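Carboxylesterase (EST-2) (Archaeoglobus fulgidus, PDB 5FRD) probably hydrolyses carboxylic esters as an alpha/beta-hydrolase esterase, and binds a coenzyme A molecule near its active site. Local coordinates at residues K82-G87 with C106-L111; D137-M142 with D200-L205. All blocks are in the same frame, centred on the assembly; numbering follows the deposited sequence. Where two conformers were deposited one is given.

Contact 1 of 2, residues K82-G87 with C106-L111; sequences KAVVVG and CLALVL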
loop_
_atom_site.group_PDB
_atom_site.type_symbol
_atom_site.label_atom_id
_atom_site.label_comp_id
_atom_site.label_asym_id
_atom_site.label_seq_id
_atom_site.Cartn_x
_atom_site.Cartn_y
_atom_site.Cartn_z
ATOM N N LYS A 82 -4.270 -17.290 1.990
ATOM C CA LYS A 82 -4.196 -16.703 0.650
ATOM C C LYS A 82 -5.114 -15.494 0.632
ATOM O O LYS A 82 -6.088 -15.437 1.358
ATOM C CB LYS A 82 -4.631 -17.687 -0.418
ATOM C CG LYS A 82 -3.835 -18.970 -0.427
ATOM C CD LYS A 82 -4.224 -19.811 -1.630
ATOM C CE LYS A 82 -3.533 -21.170 -1.620
ATOM N NZ LYS A 82 -2.100 -21.095 -2.029
ATOM N N ALA A 83 -4.787 -14.490 -0.179
ATOM C CA ALA A 83 -5.616 -13.276 -0.150
ATOM C C ALA A 83 -5.466 -12.462 -1.404
ATOM O O ALA A 83 -4.485 -12.596 -2.150
ATOM C CB ALA A 83 -5.219 -12.397 1.030
ATOM N N VAL A 84 -6.455 -11.583 -1.616
ATOM C CA VAL A 84 -6.280 -10.437 -2.481
ATOM C C VAL A 84 -5.343 -9.481 -1.734
ATOM O O VAL A 84 -5.669 -9.079 -0.615
ATOM C CB VAL A 84 -7.631 -9.807 -2.772
ATOM C CG1 VAL A 84 -7.463 -8.532 -3.598
ATOM C CG2 VAL A 84 -8.543 -10.798 -3.483
ATOM N N VAL A 85 -4.233 -9.126 -2.342
ATOM C CA VAL A 85 -3.247 -8.272 -1.702
ATOM C C VAL A 85 -3.395 -6.856 -2.212
ATOM O O VAL A 85 -3.311 -6.633 -3.435
ATOM C CB VAL A 85 -1.833 -8.771 -1.956
ATOM C CG1 VAL A 85 -0.802 -7.867 -1.303
ATOM C CG2 VAL A 85 -1.667 -10.208 -1.448
ATOM N N VAL A 86 -3.647 -5.931 -1.303
ATOM C CA VAL A 86 -3.929 -4.508 -1.618
ATOM C C VAL A 86 -2.752 -3.702 -1.078
ATOM O O VAL A 86 -2.524 -3.684 0.128
ATOM C CB VAL A 86 -5.221 -4.059 -0.942
ATOM C CG1 VAL A 86 -5.527 -2.601 -1.292
ATOM C CG2 VAL A 86 -6.391 -4.953 -1.289
ATOM N N GLY A 87 -2.000 -3.047 -1.944
ATOM C CA GLY A 87 -0.840 -2.261 -1.546
ATOM C C GLY A 87 -0.878 -0.836 -2.010
ATOM O O GLY A 87 -1.143 -0.606 -3.187
ATOM N N CYS A 106 -1.273 -15.257 -3.468
ATOM C CA CYS A 106 -1.985 -14.112 -4.039
ATOM C C CYS A 106 -3.131 -14.562 -4.902
ATOM O O CYS A 106 -2.922 -15.196 -5.963
ATOM C CB CYS A 106 -1.066 -13.312 -4.898
ATOM S SG CYS A 106 0.291 -12.629 -3.987
ATOM N N LEU A 107 -4.338 -14.270 -4.474
ATOM C CA LEU A 107 -5.510 -14.541 -5.265
ATOM C C LEU A 107 -5.689 -13.473 -6.343
ATOM O O LEU A 107 -6.232 -13.731 -7.431
ATOM C CB LEU A 107 -6.761 -14.555 -4.417
ATOM C CG LEU A 107 -6.758 -15.501 -3.207
ATOM C CD1 LEU A 107 -8.027 -15.299 -2.419
ATOM C CD2 LEU A 107 -6.605 -16.946 -3.687
ATOM N N ALA A 108 -5.220 -12.265 -6.037
ATOM C CA ALA A 108 -5.351 -11.111 -6.940
ATOM C C ALA A 108 -4.531 -9.988 -6.323
ATOM O O ALA A 108 -4.127 -10.073 -5.171
ATOM C CB ALA A 108 -6.795 -10.670 -7.067
ATOM N N LEU A 109 -4.245 -8.946 -7.103
ATOM C CA LEU A 109 -3.458 -7.796 -6.676
ATOM C C LEU A 109 -4.279 -6.538 -6.846
ATOM O O LEU A 109 -4.964 -6.401 -7.862
ATOM C CB LEU A 109 -2.196 -7.674 -7.499
ATOM C CG LEU A 109 -1.039 -8.601 -7.182
ATOM C CD1 LEU A 109 0.088 -8.402 -8.183
ATOM C CD2 LEU A 109 -0.474 -8.301 -5.801
ATOM N N VAL A 110 -4.202 -5.623 -5.895
ATOM C CA VAL A 110 -4.820 -4.312 -5.995
ATOM C C VAL A 110 -3.688 -3.342 -5.756
ATOM O O VAL A 110 -3.126 -3.270 -4.673
ATOM C CB VAL A 110 -5.978 -4.139 -5.051
ATOM C CG1 VAL A 110 -6.561 -2.730 -5.217
ATOM C CG2 VAL A 110 -7.027 -5.209 -5.243
ATOM N N LEU A 111 -3.297 -2.617 -6.796
ATOM C CA LEU A 111 -2.172 -1.711 -6.793
ATOM C C LEU A 111 -2.744 -0.304 -6.731
ATOM O O LEU A 111 -3.404 0.147 -7.672
ATOM C CB LEU A 111 -1.333 -1.898 -8.046
ATOM C CG LEU A 111 -0.747 -3.299 -8.194
ATOM C CD1 LEU A 111 -0.069 -3.404 -9.551
ATOM C CD2 LEU A 111 0.227 -3.627 -7.058
#
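Lys82 meets Leu107 through its CB, which lies 3.9 Å from Leu107 CD2, before the chain leads away to hydrogen-bond Glu104 O through NZ. At Ala83 the backbone does the work: its O accepts from Leu107 N, 53° above the carbonyl plane, and Cys106 CA adds a C-H...O contact. Leu107, where the chain turns a corner, lays CG and CD1 on the Ala83 backbone, CD1 3.9 Å from Ala83 CA, while CD2 turns to Lys82. Shortened to an alanine here, the side chain would lose CG and both methyls, which is likely to leave Ala83 CA less covered and Lys82 CB without its apolar neighbour. Val84 lies on the same face as Ala108 and Val110; with CG1 anti to the backbone N (chi1 176°), that methyl reaches forward to 3.7 Å from Val110 CG2, while CG2 rests 4.0 Å from Ala108 CB. Leu246, Leu242 and Phe245 of helix 235-249 cover this face. Val85 follows on the other face and sends both its N and its O to strand 106-112, the N to Ala108 O at 3.0 Å and the O to Val110 N at 2.8 Å. These are neighbouring parallel strands of the central alpha/beta-hydrolase sheet, 15° apart in direction and joined by helix 90-101 in a beta-alpha-beta crossover. On that helix's side Val85 CG2 lies 4.0 Å from Cys106 SG, and Val85 CB touches Leu109 CD2; Ala95 and Tyr99 pack there too. Val86 returns to the face of Val110, the two side chains running alongside each other in the same direction, CG2 of Val86 3.9 Å from CB of Val110. Gly87, whose N donates to Val110 O, is the first glycine of a GxSxG sequence that fits a nucleophile elbow, Ser89 being the likely nucleophile.

Contact 2 of 2, residues D137-M142 with D200-L205; sequences DLMLSM and DKLTPL. With COA (coenzyme A), chain C.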
loop_
_atom_site.group_PDB
_atom_site.type_symbol
_atom_site.label_atom_id
_atom_site.label_comp_id
_atom_site.label_asym_id
_atom_site.label_seq_id
_atom_site.Cartn_x
_atom_site.Cartn_y
_atom_site.Cartn_z
ATOM N N ASP A 137 5.538 19.105 3.929
ATOM C CA ASP A 137 4.537 19.892 3.265
ATOM C C ASP A 137 4.544 19.717 1.737
ATOM O O ASP A 137 3.494 19.644 1.123
ATOM C CB ASP A 137 4.673 21.377 3.576
ATOM C CG ASP A 137 4.315 21.712 5.014
ATOM O OD1 ASP A 137 3.614 20.931 5.700
ATOM O OD2 ASP A 137 4.724 22.818 5.426
ATOM N N LEU A 138 5.726 19.601 1.154
ATOM C CA LEU A 138 5.833 19.364 -0.298
ATOM C C LEU A 138 5.243 18.000 -0.690
ATOM O O LEU A 138 4.387 17.903 -1.569
ATOM C CB LEU A 138 7.292 19.451 -0.724
ATOM C CG LEU A 138 7.572 19.118 -2.195
ATOM C CD1 LEU A 138 6.783 20.010 -3.134
ATOM C CD2 LEU A 138 9.063 19.204 -2.432
ATOM N N MET A 139 5.660 16.968 0.042
ATOM C CA MET A 139 5.115 15.628 -0.209
ATOM C C MET A 139 3.598 15.611 -0.061
ATOM O O MET A 139 2.859 15.068 -0.887
ATOM C CB MET A 139 5.754 14.624 0.716
ATOM C CG MET A 139 5.302 13.205 0.433
ATOM S SD MET A 139 6.221 12.070 1.452
ATOM C CE MET A 139 5.329 10.547 1.059
ATOM N N LEU A 140 3.071 16.211 0.999
ATOM C CA LEU A 140 1.633 16.159 1.223
ATOM C C LEU A 140 0.815 17.023 0.274
ATOM O O LEU A 140 -0.341 16.684 -0.045
ATOM C CB LEU A 140 1.308 16.458 2.684
ATOM C CG LEU A 140 1.814 15.332 3.611
ATOM C CD1 LEU A 140 1.312 15.583 5.020
ATOM C CD2 LEU A 140 1.400 13.928 3.210
ATOM N N SER A 141 1.433 18.095 -0.263
ATOM C CA SER A 141 0.792 18.871 -1.314
ATOM C C SER A 141 0.545 18.041 -2.585
ATOM O O SER A 141 -0.333 18.362 -3.379
ATOM C CB SER A 141 1.615 20.131 -1.684
ATOM O OG SER A 141 2.777 19.832 -2.437
ATOM N N MET A 142 1.338 16.987 -2.760
ATOM C CA MET A 142 1.258 16.083 -3.897
ATOM C C MET A 142 0.430 14.825 -3.604
ATOM O O MET A 142 0.254 13.986 -4.492
ATOM C CB MET A 142 2.677 15.672 -4.281
ATOM C CG MET A 142 3.530 16.855 -4.758
ATOM S SD MET A 142 5.282 16.514 -4.939
ATOM C CE MET A 142 5.243 15.559 -6.432
ATOM N N ASP A 200 -3.433 12.581 -8.128
ATOM C CA ASP A 200 -2.200 12.085 -7.499
ATOM C C ASP A 200 -0.952 12.575 -8.247
ATOM O O ASP A 200 -0.798 12.295 -9.448
ATOM C CB ASP A 200 -2.250 10.532 -7.496
ATOM C CG ASP A 200 -1.154 9.878 -6.665
ATOM O OD1 ASP A 200 -0.105 10.475 -6.397
ATOM O OD2 ASP A 200 -1.367 8.695 -6.290
ATOM N N LYS A 201 -0.047 13.262 -7.544
ATOM C CA LYS A 201 1.202 13.742 -8.139
ATOM C C LYS A 201 2.430 12.971 -7.677
ATOM O O LYS A 201 3.516 13.128 -8.235
ATOM C CB LYS A 201 1.366 15.244 -7.878
ATOM C CG LYS A 201 0.285 16.058 -8.574
ATOM C CD LYS A 201 0.613 17.515 -8.739
ATOM C CE LYS A 201 1.253 17.895 -10.065
ATOM N NZ LYS A 201 2.095 19.115 -9.921
ATOM N N LEU A 202 2.288 12.128 -6.655
ATOM C CA LEU A 202 3.396 11.301 -6.215
ATOM C C LEU A 202 3.547 10.074 -7.106
ATOM O O LEU A 202 4.656 9.651 -7.411
ATOM C CB LEU A 202 3.234 10.884 -4.752
ATOM C CG LEU A 202 3.379 12.006 -3.722
ATOM C CD1 LEU A 202 3.001 11.517 -2.340
ATOM C CD2 LEU A 202 4.826 12.526 -3.755
ATOM N N THR A 203 2.414 9.459 -7.441
ATOM C CA THR A 203 2.374 8.280 -8.313
ATOM C C THR A 203 1.252 8.581 -9.304
ATOM O O THR A 203 0.108 8.267 -9.095
ATOM C CB THR A 203 2.104 6.980 -7.518
ATOM O OG1 THR A 203 0.943 7.117 -6.710
ATOM C CG2 THR A 203 3.262 6.637 -6.617
ATOM N N PRO A 204 1.604 9.274 -10.399
ATOM C CA PRO A 204 0.560 9.832 -11.256
ATOM C C PRO A 204 -0.085 8.814 -12.185
ATOM O O PRO A 204 0.260 7.613 -12.192
ATOM C CB PRO A 204 1.308 10.912 -12.040
ATOM C CG PRO A 204 2.698 10.434 -12.073
ATOM C CD PRO A 204 2.942 9.734 -10.771
ATOM N N LEU A 205 -1.024 9.289 -12.992
ATOM C CA LEU A 205 -1.777 8.439 -13.895
ATOM C C LEU A 205 -0.884 7.553 -14.737
ATOM O O LEU A 205 -1.173 6.371 -14.876
ATOM C CB LEU A 205 -2.632 9.300 -14.811
ATOM C CG LEU A 205 -3.430 8.566 -15.874
ATOM C CD1 LEU A 205 -4.445 7.607 -15.240
ATOM C CD2 LEU A 205 -4.149 9.563 -16.761
HETATM N N1A COA C . 5.890 3.928 -14.354
HETATM C C2A COA C . 6.054 4.288 -15.635
HETATM N N3A COA C . 7.086 5.047 -16.026
HETATM C C4A COA C . 8.016 5.462 -15.138
HETATM C C5A COA C . 7.913 5.111 -13.736
HETATM C C6A COA C . 6.776 4.283 -13.375
HETATM N N6A COA C . 6.603 3.920 -12.086
HETATM N N7A COA C . 8.938 5.664 -13.067
HETATM C C8A COA C . 9.670 6.299 -13.999
HETATM N N9A COA C . 9.108 6.176 -15.219
HETATM C C1B COA C . 9.630 6.787 -16.457
HETATM C C2B COA C . 9.406 8.269 -16.370
HETATM O O2B COA C . 8.087 8.588 -16.811
HETATM C C3B COA C . 10.541 8.799 -17.230
HETATM O O3B COA C . 10.147 8.744 -18.600
HETATM P P3B COA C . 10.439 9.952 -19.634
HETATM O O7A COA C . 11.954 9.972 -19.659
HETATM O O8A COA C . 9.772 11.152 -18.993
HETATM O O9A COA C . 9.767 9.493 -20.909
HETATM C C4B COA C . 11.669 7.815 -16.981
HETATM O O4B COA C . 11.029 6.602 -16.537
HETATM C C5B COA C . 12.688 8.270 -15.950
HETATM O O5B COA C . 12.015 8.548 -14.711
HETATM P P1A COA C . 12.726 8.286 -13.296
HETATM O O1A COA C . 13.396 6.974 -13.272
HETATM O O2A COA C . 11.627 8.531 -12.261
HETATM O O3A COA C . 13.904 9.365 -13.118
HETATM P P2A COA C . 13.877 10.963 -13.304
HETATM O O4A COA C . 15.260 11.336 -12.849
HETATM O O5A COA C . 13.324 11.317 -14.651
HETATM O O6A COA C . 12.779 11.556 -12.275
HETATM C CBP COA C . 11.753 12.153 -10.227
HETATM C CCP COA C . 12.950 11.464 -10.866
HETATM C CDP COA C . 11.874 12.006 -8.712
HETATM C CEP COA C . 11.785 13.644 -10.617
HETATM C CAP COA C . 10.453 11.474 -10.731
HETATM O OAP COA C . 10.512 10.044 -10.496
HETATM C C9P COA C . 9.213 12.048 -10.083
HETATM O O9P COA C . 8.856 13.180 -10.337
HETATM N N8P COA C . 8.529 11.236 -9.256
HETATM C C7P COA C . 7.226 11.572 -8.677
HETATM C C6P COA C . 7.306 12.257 -7.316
HETATM C C5P COA C . 7.740 11.425 -6.125
HETATM O O5P COA C . 8.623 11.836 -5.362
HETATM N N4P COA C . 7.085 10.281 -5.908
HETATM C C3P COA C . 7.319 9.455 -4.747
HETATM C C2P COA C . 7.135 8.001 -5.114
HETATM S S1P COA C . 7.279 7.004 -3.614
#
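The coenzyme A pocket is bordered here by the C-terminal end of helix 132-141 and the loop after strand 192-197, which meet through Met142 and Leu202. Met142 CB sits 3.8 Å from Leu202 CG, the two side chains set roughly perpendicular. Met142 O accepts from Lys201 N at 3.2 Å, and Lys201 CB packs beside Met142 CB. One turn back, Met139 brings its CG to 4.0 Å from Leu202 CD1, so this leucine is touched by both methionines. The bend of Met142 at chi3 (75°) carries CE to 3.5 Å from Lys201 O and 4.0 Å from C6P of coenzyme A. Leu202 O accepts from N4P of the ligand at 2.9 Å, and Leu202 CD2 lies beside the same nitrogen. Asp200 shapes the loop with an Asx motif: OD1 takes Thr203 N from above the carboxylate plane in an almost straight bond, and OD2 takes Thr203 OG1. OD2 is also hydrogen-bonded to His228 ND1, consistent with the acid of a Ser89-His228-Asp200 catalytic triad. Arg117 NH1 and Leu121 N give coenzyme A further hydrogen bonds.

In the fold
Contacts 1 and 2 come in series along the chain, with 82-87 and 106-111 both preceding 137-142 and 200-205. Their centres are 24 Å apart, on opposite sides of the chain's centre, and their nearest atoms are about 8 Å from each other without touching. Contact 1 lies inside the central sheet. Contact 2 joins helix 132-141 to the loop that follows strand 192-197, itself the neighbour of strand 106-112 in that sheet. Strand 83-88 thus leads to Ser89 and the loop after strand 192-197 carries Asp200, a layout consistent with one catalytic centre at the C-terminal ends of these strands, beside the bound coenzyme A.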